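Local atomic coordinates of prephenate dehydratase (PDB entry 2QMX), a protein that catalyses the decarboxylating dehydration of prephenate to phenylpyruvate in phenylalanine biosynthesis and is inhibited by the end product, L-phenylalanine. Residues Asn65-Leu68 with Leu69-Pro73. Sequence-based numbering, arbitrary orientation.
Sequences NYDL and LLRRP
D67 and R71 sit one turn apart on helix 63-71 and run side by side in the same direction. Their carboxylate and guanidinium planes are 20° apart. D67 OD1 forms a salt bridge with R71 NH2 at 3.2 Å, though the placement of NH2 is less certain. The R71 chain bends at chi3 (-131°), and one face of its guanidinium lies over D67 O, which is 3.4 Å from the plane and off-centre. The stronger partner of D67 OD1 is R234 NH2 of strand 228-235, also a salt bridge. If R71 NH2 is placed correctly, the two arginines share this oxygen. With an alanine in place of D67, R234 would probably lose this negative partner, and R71 its nearby carboxylate. On another side of the helix, L69 CD2 lies 4.1 Å from Y66 CD1. The backbone places these groups: L69 N donates a hydrogen bond to N65 O, L70 N to Y66 O, and R71 N to D67 O. R72 N closes the last turn on L68 O at 2.7 Å, and R72 itself leaves helical geometry. L69 packs on F39, I54, F177 and I179 of the dehydratase range, while D67, by charge, and Y66, stacked on Y246, link the helix to the ACT domain.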
loop_
_atom_site.group_PDB
_atom_site.type_symbol
_atom_site.label_atom_id
_atom_site.label_comp_id
_atom_site.label_asym_id
_atom_site.label_seq_id
_atom_site.Cartn_x
_atom_site.Cartn_y
_atom_site.Cartn_z
ATOM N N ASN A 65 7.993 -5.343 3.631
ATOM C CA ASN A 65 7.898 -6.379 4.642
ATOM C C ASN A 65 8.171 -7.762 3.984
ATOM O O ASN A 65 9.107 -8.447 4.422
ATOM C CB ASN A 65 6.553 -6.268 5.342
ATOM C CG ASN A 65 6.539 -5.177 6.429
ATOM O OD1 ASN A 65 7.558 -4.562 6.726
ATOM N ND2 ASN A 65 5.385 -4.959 7.027
ATOM N N TYR A 66 7.487 -8.094 2.876
ATOM C CA TYR A 66 8.009 -9.098 1.906
ATOM C C TYR A 66 9.508 -9.122 1.517
ATOM O O TYR A 66 10.052 -10.249 1.418
ATOM C CB TYR A 66 7.256 -9.103 0.567
ATOM C CG TYR A 66 5.954 -9.717 0.687
ATOM C CD1 TYR A 66 5.821 -11.053 1.142
ATOM C CD2 TYR A 66 4.789 -8.962 0.410
ATOM C CE1 TYR A 66 4.552 -11.605 1.292
ATOM C CE2 TYR A 66 3.540 -9.495 0.561
ATOM C CZ TYR A 66 3.425 -10.813 0.982
ATOM O OH TYR A 66 2.176 -11.303 1.113
ATOM N N ASP A 67 10.172 -7.986 1.202
ATOM C CA ASP A 67 11.646 -8.163 0.976
ATOM C C ASP A 67 12.347 -8.615 2.253
ATOM O O ASP A 67 13.346 -9.361 2.221
ATOM C CB ASP A 67 12.361 -6.907 0.444
ATOM C CG ASP A 67 11.887 -6.515 -0.920
ATOM O OD1 ASP A 67 11.622 -7.459 -1.734
ATOM O OD2 ASP A 67 11.751 -5.279 -1.172
ATOM N N LEU A 68 11.828 -8.156 3.383
ATOM C CA LEU A 68 12.378 -8.587 4.688
ATOM C C LEU A 68 12.021 -10.033 5.048
ATOM O O LEU A 68 12.848 -10.766 5.575
ATOM C CB LEU A 68 12.000 -7.619 5.804
ATOM C CG LEU A 68 12.982 -6.500 6.214
ATOM C CD1 LEU A 68 14.161 -6.197 5.173
ATOM C CD2 LEU A 68 12.145 -5.236 6.584
ATOM N N LEU A 69 10.841 -10.486 4.729
ATOM C CA LEU A 69 10.494 -11.880 4.988
ATOM C C LEU A 69 11.394 -12.816 4.161
ATOM O O LEU A 69 11.883 -13.868 4.625
ATOM C CB LEU A 69 9.016 -12.064 4.598
ATOM C CG LEU A 69 7.817 -12.250 5.589
ATOM C CD1 LEU A 69 8.107 -12.022 7.034
ATOM C CD2 LEU A 69 6.472 -11.617 5.117
ATOM N N LEU A 70 11.604 -12.400 2.912
ATOM C CA LEU A 70 12.527 -13.011 1.993
ATOM C C LEU A 70 13.960 -13.014 2.510
ATOM O O LEU A 70 14.607 -14.076 2.505
ATOM C CB LEU A 70 12.427 -12.254 0.691
ATOM C CG LEU A 70 12.684 -12.868 -0.666
ATOM C CD1 LEU A 70 14.103 -12.495 -1.030
ATOM C CD2 LEU A 70 12.482 -14.384 -0.664
ATOM N N ARG A 71 14.480 -11.870 2.961
ATOM C CA ARG A 71 15.876 -11.838 3.377
ATOM C C ARG A 71 16.171 -12.248 4.829
ATOM O O ARG A 71 17.302 -12.645 5.169
ATOM C CB ARG A 71 16.473 -10.455 3.155
ATOM C CG ARG A 71 16.880 -10.213 1.738
ATOM C CD ARG A 71 16.743 -8.741 1.492
ATOM N NE ARG A 71 15.996 -8.472 0.258
ATOM C CZ ARG A 71 15.392 -7.315 0.002
ATOM N NH1 ARG A 71 15.444 -6.313 0.909
ATOM N NH2 ARG A 71 14.750 -7.158 -1.158
ATOM N N ARG A 72 15.187 -12.112 5.698
ATOM C CA ARG A 72 15.450 -12.405 7.102
ATOM C C ARG A 72 15.279 -13.873 7.392
ATOM O O ARG A 72 14.331 -14.488 6.908
ATOM C CB ARG A 72 14.582 -11.543 8.010
ATOM C CG ARG A 72 15.228 -10.190 8.474
ATOM C CD ARG A 72 16.499 -9.825 7.707
ATOM N NE ARG A 72 16.957 -8.453 7.926
ATOM C CZ ARG A 72 17.774 -7.799 7.087
ATOM N NH1 ARG A 72 18.108 -6.542 7.339
ATOM N NH2 ARG A 72 18.249 -8.392 5.984
ATOM N N PRO A 73 16.201 -14.437 8.201
ATOM C CA PRO A 73 16.135 -15.851 8.560
ATOM C C PRO A 73 14.992 -16.031 9.560
ATOM O O PRO A 73 15.163 -16.319 10.749
ATOM C CB PRO A 73 17.508 -16.119 9.168
ATOM C CG PRO A 73 17.882 -14.818 9.770
ATOM C CD PRO A 73 17.330 -13.760 8.867
#